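Local structure of YfkN protein (Bacillus subtilis subsp. subtilis, 3GVE) at residues A[71-76]-A[111-116]; A[91-96]-A[123-128]; A[194-199]-A[237-242]. The protein belongs to the calcineurin-like phosphoesterase family of metal-dependent proteins and carries a manganese and a magnesium ion side by side in its metal centre. All coordinates share one frame; numbering follows the deposited sequence. Where two conformers were deposited one is given.

Contact 1: A[71-76]-A[111-116]; sequences LGEYAV and FNYGLD
Val76 and Tyr113 meet because of how each side chain leaves its backbone. On Val76, CG1 stands between the backbone N and the carbonyl carbon (chi1 74°), which leaves CG2 opposite the N, and this setting turns both methyls to the phenol. Tyr113 places its CG opposite its own carbonyl carbon and presents one ring face to them. CG1 of Val76 sits almost exactly over the ring centre, 3.8 Å from the centroid of Tyr113 and only 7° off the ring normal, a well-formed CH-pi contact. CG2 rests at the root of the ring, 3.7 Å from Tyr113 CG. A branched residue suits this place, since one methyl can take the middle of the face and the other the base.

The phenol continues along the helix to its preceding turn. Its CE2 comes 3.9 Å from Gly72 O, at an oblique approach, and Tyr113 OH lies 3.9 Å from Glu73 CG, touching the aliphatic part of that side chain. The Glu73 carboxylate is turned nearly perpendicular to the ring, 87° between planes, and its OE2 bonds to the hydroxyl of Tyr338. At Gly72 the lack of a side chain leaves the phenol end close to the helix backbone.

Tyr113 stands in a type I turn running from Phe111 to Gly114, and Gly114 is the N-cap of helix 115-123. The ring therefore spans from the entrance of that helix to helix 70-85, where Phe117 of helix 115-123 also touches Val76 and helix 322-340 packs against Leu71 and Tyr74.

Contact 2: A[91-96]-A[123-128]; sequences PIISVM and KGADFP
Ile93 is the first residue of helix 91-98 to meet the loop 123-128, and its CG2 methyl makes the contact. With CG1 opposite the carbonyl carbon (chi1 -62°), CG2 lies opposite the backbone N and is directed at the backbone of Gly124 and Ala125. It sits 3.4 Å from Ala125 CA, a close approach for two carbons, and 3.6 Å from Gly124 C. The side-chain methyls are less pressed, with Ile93 CG2 3.8 Å from Ala125 CB. Small residues suit the loop here: Gly124 has no side chain to keep the isoleucine off its backbone, and Ala125 offers just one methyl beside it.

One turn further on, Met96, present as selenomethionine, makes the second contact through the start of its side chain. Its CB lies 3.6 Å from Phe127 CZ, and equally near CE2, approaching the ring obliquely. Bends at chi2 and chi3 then carry the selenium end away from the loop, toward the side where Met96 touches Leu40 of helix 40-53 and Tyr101. Phe127 adopts a first torsion of 51°, which sets CG between its backbone N and carbonyl carbon and folds the ring back over the loop. There the methyl of Ala125 stands 3.9 Å above the ring plane, over its centre, so that the phenyl is packed by its own loop as well as by the helix.

No hydrogen bond joins the two segments directly, but Asn97, next along the helix, binds both Gly124 O and Asp126 N through its side-chain amide. The whole is an apolar helix-to-loop packing within the calcineurin-like phosphoesterase fold, on the connection that leads from helix 115-123 to strand 129-130.

Contact 3: A[194-199]-A[237-242]; sequences ESANET and TKTKGI
Within the calcineurin-like phosphoesterase fold, helix 192-205 packs here against the turn that leads from helix 232-238 to strand 244-247, a strand of the larger mixed sheet. Thr239 is the residue of that turn which faces the helix, and its CG2 methyl does the touching. It lies 3.9 Å from Ala196 CB, a small buried group that leaves room for the threonine, and 3.4 Å from Asn197 OD1. The first torsion of Thr239 (69°) puts OG1 between backbone N and carbonyl carbon, where it bonds to Leu235 O, and leaves CG2 opposite the carbonyl carbon, beside the backbone N, where it meets Ala196 and Asn197. A threonine thus serves two surroundings at once: its methyl packs across the contact while its hydroxyl is bonded back to helix 232-238.

Asn197 works at the more exposed margin. Its CG is opposite the carbonyl carbon (chi1 -79°), and the amide leans across the threonine, with ND2 left 3.7 Å from Lys238 O, a loose approach. Deeper in, Phe170 of strand 160-170 and Leu235 of helix 232-238 also touch Ala196, while Ile242 reaches Leu235 and Ile200. The polar link between the segments is made by a water molecule: it donates to Asn197 OD1 at 2.6 Å and accepts from Lys240 N at 3.0 Å, joining the side-chain amide to the turn backbone.

From the N terminus, helix 70-85 supplies the first half of contact 1 and helix 91-98 the first half of contact 2, before either is closed. Residues 111-116 then close contact 1 over 34 intervening residues, and 123-128 close contact 2 over 26, so the two loops cross rather than nest. They also touch, Leu71 CD2 lying 3.6 Å from Ile92 CG1, and together they tie two successive helices to the chain just before and just after helix 115-123. Contact 3 opens and closes later, in series, joining helix 192-205 to the chain after helix 232-238. Its centre is about 28 Å from that of contact 2, across the chain's centre.

Contact 1: A[71-76]-A[111-116]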
loop_
_atom_site.group_PDB
_atom_site.type_symbol
_atom_site.label_atom_id
_atom_site.label_comp_id
_atom_site.label_asym_id
_atom_site.label_seq_id
_atom_site.Cartn_x
_atom_site.Cartn_y
_atom_site.Cartn_z
ATOM N N LEU A 71 10.548 3.065 7.995
ATOM C CA LEU A 71 10.912 4.009 9.049
ATOM C C LEU A 71 10.159 3.678 10.341
ATOM O O LEU A 71 10.733 3.692 11.409
ATOM C CB LEU A 71 10.667 5.456 8.609
ATOM C CG LEU A 71 11.127 6.495 9.633
ATOM C CD1 LEU A 71 11.714 7.734 8.962
ATOM C CD2 LEU A 71 10.033 6.858 10.622
ATOM N N GLY A 72 8.884 3.335 10.218
ATOM C CA GLY A 72 8.113 2.896 11.366
ATOM C C GLY A 72 8.659 1.602 11.947
ATOM O O GLY A 72 8.677 1.420 13.151
ATOM N N GLU A 73 9.094 0.703 11.066
ATOM C CA GLU A 73 9.716 -0.566 11.474
ATOM C C GLU A 73 11.037 -0.314 12.189
ATOM O O GLU A 73 11.335 -0.923 13.187
ATOM C CB GLU A 73 10.037 -1.426 10.255
ATOM C CG GLU A 73 8.889 -2.066 9.599
ATOM C CD GLU A 73 9.298 -2.704 8.262
ATOM O OE1 GLU A 73 8.400 -2.915 7.448
ATOM O OE2 GLU A 73 10.507 -2.963 8.016
ATOM N N TYR A 74 11.826 0.601 11.650
ATOM C CA TYR A 74 13.094 0.941 12.264
ATOM C C TYR A 74 12.880 1.383 13.723
ATOM O O TYR A 74 13.602 0.994 14.624
ATOM C CB TYR A 74 13.826 2.033 11.455
ATOM C CG TYR A 74 15.082 2.476 12.168
ATOM C CD1 TYR A 74 16.256 1.757 12.036
ATOM C CD2 TYR A 74 15.072 3.558 13.033
ATOM C CE1 TYR A 74 17.383 2.118 12.705
ATOM C CE2 TYR A 74 16.209 3.925 13.716
ATOM C CZ TYR A 74 17.358 3.206 13.542
ATOM O OH TYR A 74 18.503 3.557 14.219
ATOM N N ALA A 75 11.861 2.201 13.958
ATOM C CA ALA A 75 11.629 2.715 15.287
ATOM C C ALA A 75 11.305 1.623 16.308
ATOM O O ALA A 75 11.876 1.564 17.380
ATOM C CB ALA A 75 10.572 3.770 15.267
ATOM N N VAL A 76 10.388 0.749 15.926
ATOM C CA VAL A 76 10.012 -0.323 16.824
ATOM C C VAL A 76 11.151 -1.336 17.030
ATOM O O VAL A 76 11.325 -1.833 18.116
ATOM C CB VAL A 76 8.652 -0.963 16.415
ATOM C CG1 VAL A 76 8.781 -1.843 15.193
ATOM C CG2 VAL A 76 8.045 -1.721 17.568
ATOM N N PHE A 111 -1.922 0.305 16.878
ATOM C CA PHE A 111 -1.948 -0.854 17.760
ATOM C C PHE A 111 -1.115 -2.030 17.275
ATOM O O PHE A 111 -0.981 -3.008 17.973
ATOM C CB PHE A 111 -3.405 -1.293 17.965
ATOM C CG PHE A 111 -4.237 -0.265 18.683
ATOM C CD1 PHE A 111 -4.237 -0.206 20.058
ATOM C CD2 PHE A 111 -4.974 0.667 17.980
ATOM C CE1 PHE A 111 -4.974 0.760 20.718
ATOM C CE2 PHE A 111 -5.697 1.623 18.627
ATOM C CZ PHE A 111 -5.703 1.669 19.988
ATOM N N ASN A 112 -0.572 -1.926 16.063
ATOM C CA ASN A 112 0.116 -3.048 15.408
ATOM C C ASN A 112 1.358 -3.533 16.162
ATOM O O ASN A 112 1.753 -4.670 16.028
ATOM C CB ASN A 112 0.583 -2.677 13.986
ATOM C CG ASN A 112 -0.538 -2.512 12.959
ATOM O OD1 ASN A 112 -0.240 -2.147 11.845
ATOM N ND2 ASN A 112 -1.781 -2.779 13.313
ATOM N N TYR A 113 1.980 -2.657 16.937
ATOM C CA TYR A 113 3.224 -2.994 17.630
ATOM C C TYR A 113 3.010 -3.228 19.126
ATOM O O TYR A 113 3.962 -3.311 19.888
ATOM C CB TYR A 113 4.263 -1.897 17.388
ATOM C CG TYR A 113 4.686 -1.771 15.939
ATOM C CD1 TYR A 113 4.824 -2.893 15.146
ATOM C CD2 TYR A 113 4.951 -0.550 15.377
ATOM C CE1 TYR A 113 5.201 -2.796 13.835
ATOM C CE2 TYR A 113 5.340 -0.448 14.045
ATOM C CZ TYR A 113 5.471 -1.577 13.292
ATOM O OH TYR A 113 5.856 -1.471 11.986
ATOM N N GLY A 114 1.749 -3.345 19.524
ATOM C CA GLY A 114 1.418 -3.659 20.903
ATOM C C GLY A 114 1.096 -2.445 21.750
ATOM O O GLY A 114 1.442 -1.340 21.416
ATOM N N LEU A 115 0.433 -2.675 22.870
ATOM C CA LEU A 115 -0.025 -1.609 23.750
ATOM C C LEU A 115 1.122 -0.864 24.446
ATOM O O LEU A 115 1.041 0.323 24.642
ATOM C CB LEU A 115 -1.002 -2.159 24.792
ATOM C CG LEU A 115 -2.377 -2.598 24.244
ATOM C CD1 LEU A 115 -3.140 -3.437 25.271
ATOM C CD2 LEU A 115 -3.231 -1.387 23.842
ATOM N N ASP A 116 2.178 -1.574 24.820
ATOM C CA ASP A 116 3.262 -0.922 25.548
ATOM C C ASP A 116 4.009 0.074 24.660
ATOM O O ASP A 116 4.285 1.177 25.077
ATOM C CB ASP A 116 4.243 -1.935 26.147
ATOM C CG ASP A 116 3.646 -2.742 27.288
ATOM O OD1 ASP A 116 2.624 -2.350 27.862
ATOM O OD2 ASP A 116 4.236 -3.781 27.594
#

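Contact 2: A[91-96]-A[123-128]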
loop_
_atom_site.group_PDB
_atom_site.type_symbol
_atom_site.label_atom_id
_atom_site.label_comp_id
_atom_site.label_asym_id
_atom_site.label_seq_id
_atom_site.Cartn_x
_atom_site.Cartn_y
_atom_site.Cartn_z
ATOM N N PRO A 91 10.815 8.921 16.868
ATOM C CA PRO A 91 11.249 9.888 15.847
ATOM C C PRO A 91 10.094 10.523 15.059
ATOM O O PRO A 91 10.187 11.672 14.702
ATOM C CB PRO A 91 12.145 9.044 14.936
ATOM C CG PRO A 91 12.718 8.054 15.844
ATOM C CD PRO A 91 11.593 7.674 16.773
ATOM N N ILE A 92 9.020 9.784 14.813
ATOM C CA ILE A 92 7.864 10.378 14.145
ATOM C C ILE A 92 7.218 11.457 15.037
ATOM O O ILE A 92 6.874 12.539 14.584
ATOM C CB ILE A 92 6.853 9.307 13.726
ATOM C CG1 ILE A 92 7.444 8.490 12.572
ATOM C CG2 ILE A 92 5.521 9.950 13.339
ATOM C CD1 ILE A 92 6.614 7.285 12.188
ATOM N N ILE A 93 7.075 11.139 16.313
ATOM C CA ILE A 93 6.579 12.101 17.287
ATOM C C ILE A 93 7.491 13.337 17.394
ATOM O O ILE A 93 7.004 14.439 17.527
ATOM C CB ILE A 93 6.335 11.435 18.665
ATOM C CG1 ILE A 93 5.263 10.326 18.544
ATOM C CG2 ILE A 93 5.940 12.484 19.733
ATOM C CD1 ILE A 93 3.876 10.821 18.047
ATOM N N SER A 94 8.808 13.154 17.308
ATOM C CA SER A 94 9.718 14.341 17.249
ATOM C C SER A 94 9.390 15.263 16.115
ATOM O O SER A 94 9.470 16.482 16.286
ATOM C CB SER A 94 11.165 13.921 17.143
ATOM O OG SER A 94 11.541 13.063 18.207
ATOM N N VAL A 95 9.033 14.711 14.957
ATOM C CA VAL A 95 8.622 15.569 13.829
ATOM C C VAL A 95 7.340 16.351 14.145
ATOM O O VAL A 95 7.207 17.538 13.903
ATOM C CB VAL A 95 8.425 14.745 12.522
ATOM C CG1 VAL A 95 7.878 15.580 11.424
ATOM C CG2 VAL A 95 9.801 14.153 12.081
HETATM N N MSE A 96 6.365 15.648 14.715
HETATM C CA MSE A 96 5.075 16.254 15.087
HETATM C C MSE A 96 5.246 17.376 16.136
HETATM O O MSE A 96 4.590 18.384 16.098
HETATM C CB MSE A 96 4.079 15.197 15.612
HETATM C CG MSE A 96 3.932 13.937 14.740
HETATM SE SE MSE A 96 3.637 14.229 12.829
HETATM C CE MSE A 96 1.675 14.356 12.832
ATOM N N LYS A 123 3.975 8.994 25.206
ATOM C CA LYS A 123 4.687 9.700 26.293
ATOM C C LYS A 123 5.531 10.863 25.807
ATOM O O LYS A 123 5.688 11.842 26.490
ATOM C CB LYS A 123 5.625 8.755 27.049
ATOM C CG LYS A 123 4.935 7.722 27.889
ATOM C CD LYS A 123 5.938 6.759 28.535
ATOM C CE LYS A 123 5.178 5.615 29.170
ATOM N NZ LYS A 123 6.029 4.785 29.989
ATOM N N GLY A 124 6.100 10.710 24.623
ATOM C CA GLY A 124 6.970 11.705 24.036
ATOM C C GLY A 124 6.308 12.896 23.305
ATOM O O GLY A 124 7.015 13.821 22.926
ATOM N N ALA A 125 4.972 12.830 23.067
ATOM C CA ALA A 125 4.298 13.921 22.391
ATOM C C ALA A 125 4.152 15.113 23.296
ATOM O O ALA A 125 3.701 14.959 24.504
ATOM C CB ALA A 125 2.975 13.455 21.892
ATOM N N ASP A 126 4.399 16.294 22.775
ATOM C CA ASP A 126 4.222 17.530 23.513
ATOM C C ASP A 126 2.750 17.863 23.577
ATOM O O ASP A 126 2.349 18.648 24.369
ATOM C CB ASP A 126 4.949 18.681 22.816
ATOM C CG ASP A 126 6.428 18.593 22.915
ATOM O OD1 ASP A 126 6.948 17.911 23.749
ATOM O OD2 ASP A 126 7.037 19.270 22.069
ATOM N N PHE A 127 1.979 17.262 22.686
ATOM C CA PHE A 127 0.563 17.546 22.532
ATOM C C PHE A 127 -0.247 16.334 22.975
ATOM O O PHE A 127 0.248 15.240 22.989
ATOM C CB PHE A 127 0.259 17.873 21.064
ATOM C CG PHE A 127 0.788 16.843 20.099
ATOM C CD1 PHE A 127 -0.009 15.801 19.695
ATOM C CD2 PHE A 127 2.094 16.895 19.642
ATOM C CE1 PHE A 127 0.477 14.844 18.830
ATOM C CE2 PHE A 127 2.595 15.941 18.785
ATOM C CZ PHE A 127 1.797 14.918 18.357
ATOM N N PRO A 128 -1.507 16.560 23.304
ATOM C CA PRO A 128 -2.382 15.458 23.716
ATOM C C PRO A 128 -2.744 14.539 22.548
ATOM O O PRO A 128 -3.044 15.005 21.464
ATOM C CB PRO A 128 -3.647 16.177 24.197
ATOM C CG PRO A 128 -3.614 17.517 23.508
ATOM C CD PRO A 128 -2.164 17.868 23.434
#

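Contact 3: A[194-199]-A[237-242]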
loop_
_atom_site.group_PDB
_atom_site.type_symbol
_atom_site.label_atom_id
_atom_site.label_comp_id
_atom_site.label_asym_id
_atom_site.label_seq_id
_atom_site.Cartn_x
_atom_site.Cartn_y
_atom_site.Cartn_z
ATOM N N GLU A 194 -21.762 5.893 20.195
ATOM C CA GLU A 194 -22.072 5.742 21.620
ATOM C C GLU A 194 -20.975 6.337 22.494
ATOM O O GLU A 194 -21.266 7.056 23.413
ATOM C CB GLU A 194 -22.286 4.275 22.003
ATOM C CG GLU A 194 -23.566 3.675 21.487
ATOM C CD GLU A 194 -23.647 2.182 21.718
ATOM O OE1 GLU A 194 -22.914 1.666 22.578
ATOM O OE2 GLU A 194 -24.443 1.524 21.027
ATOM N N SER A 195 -19.747 6.224 22.103
ATOM C CA SER A 195 -18.620 6.883 22.815
ATOM C C SER A 195 -18.778 8.369 22.746
ATOM O O SER A 195 -18.526 9.108 23.746
ATOM C CB SER A 195 -17.275 6.319 22.337
ATOM O OG SER A 195 -16.245 7.222 22.625
ATOM N N ALA A 196 -19.130 8.883 21.574
ATOM C CA ALA A 196 -19.315 10.318 21.427
ATOM C C ALA A 196 -20.454 10.815 22.319
ATOM O O ALA A 196 -20.299 11.821 22.991
ATOM C CB ALA A 196 -19.582 10.679 19.958
ATOM N N ASN A 197 -21.587 10.104 22.308
ATOM C CA ASN A 197 -22.735 10.514 23.094
ATOM C C ASN A 197 -22.475 10.451 24.606
ATOM O O ASN A 197 -23.030 11.212 25.339
ATOM C CB ASN A 197 -23.968 9.721 22.671
ATOM C CG ASN A 197 -24.579 10.253 21.396
ATOM O OD1 ASN A 197 -24.414 11.399 21.060
ATOM N ND2 ASN A 197 -25.299 9.407 20.704
ATOM N N GLU A 198 -21.598 9.560 25.031
ATOM C CA GLU A 198 -21.228 9.433 26.435
ATOM C C GLU A 198 -20.284 10.555 26.844
ATOM O O GLU A 198 -20.355 11.080 27.941
ATOM C CB GLU A 198 -20.566 8.074 26.616
ATOM C CG GLU A 198 -20.016 7.716 27.994
ATOM C CD GLU A 198 -19.336 6.349 27.960
ATOM O OE1 GLU A 198 -20.020 5.346 27.780
ATOM O OE2 GLU A 198 -18.118 6.284 28.066
ATOM N N THR A 199 -19.395 10.927 25.931
ATOM C CA THR A 199 -18.289 11.820 26.263
ATOM C C THR A 199 -18.565 13.321 26.068
ATOM O O THR A 199 -18.148 14.126 26.864
ATOM C CB THR A 199 -16.990 11.385 25.531
ATOM O OG1 THR A 199 -16.727 10.009 25.806
ATOM C CG2 THR A 199 -15.800 12.212 25.999
ATOM N N THR A 237 -24.792 12.958 12.226
ATOM C CA THR A 237 -26.255 13.001 12.292
ATOM C C THR A 237 -26.848 12.595 13.645
ATOM O O THR A 237 -27.925 13.052 13.987
ATOM C CB THR A 237 -26.887 12.133 11.187
ATOM O OG1 THR A 237 -26.322 10.817 11.237
ATOM C CG2 THR A 237 -26.662 12.756 9.788
ATOM N N LYS A 238 -26.167 11.726 14.387
ATOM C CA LYS A 238 -26.742 11.142 15.612
ATOM C C LYS A 238 -26.256 11.771 16.899
ATOM O O LYS A 238 -26.766 11.468 17.961
ATOM C CB LYS A 238 -26.492 9.632 15.686
ATOM C CG LYS A 238 -27.078 8.796 14.562
ATOM C CD LYS A 238 -26.895 7.300 14.872
ATOM C CE LYS A 238 -27.428 6.408 13.764
ATOM N NZ LYS A 238 -27.291 4.972 14.192
ATOM N N THR A 239 -25.266 12.634 16.813
ATOM C CA THR A 239 -24.762 13.307 18.007
ATOM C C THR A 239 -25.103 14.775 17.945
ATOM O O THR A 239 -25.600 15.248 16.947
ATOM C CB THR A 239 -23.225 13.182 18.153
ATOM O OG1 THR A 239 -22.587 13.948 17.123
ATOM C CG2 THR A 239 -22.783 11.749 18.080
ATOM N N LYS A 240 -24.798 15.486 19.022
ATOM C CA LYS A 240 -24.977 16.929 19.084
ATOM C C LYS A 240 -23.779 17.528 19.789
ATOM O O LYS A 240 -23.356 17.014 20.806
ATOM C CB LYS A 240 -26.242 17.258 19.881
ATOM C CG LYS A 240 -27.145 18.280 19.252
ATOM C CD LYS A 240 -28.570 18.207 19.824
ATOM C CE LYS A 240 -28.644 18.873 21.192
ATOM N NZ LYS A 240 -30.013 18.951 21.771
ATOM N N GLY A 241 -23.236 18.610 19.271
ATOM C CA GLY A 241 -22.142 19.263 19.964
ATOM C C GLY A 241 -20.774 19.211 19.300
ATOM O O GLY A 241 -19.867 19.846 19.755
ATOM N N ILE A 242 -20.638 18.446 18.226
ATOM C CA ILE A 242 -19.385 18.420 17.474
ATOM C C ILE A 242 -19.421 19.539 16.449
ATOM O O ILE A 242 -20.350 19.653 15.668
ATOM C CB ILE A 242 -19.183 17.085 16.746
ATOM C CG1 ILE A 242 -19.081 15.945 17.762
ATOM C CG2 ILE A 242 -17.932 17.153 15.859
ATOM C CD1 ILE A 242 -19.061 14.525 17.150
HETATM O O HOH W 1 -24.396 13.940 21.538
#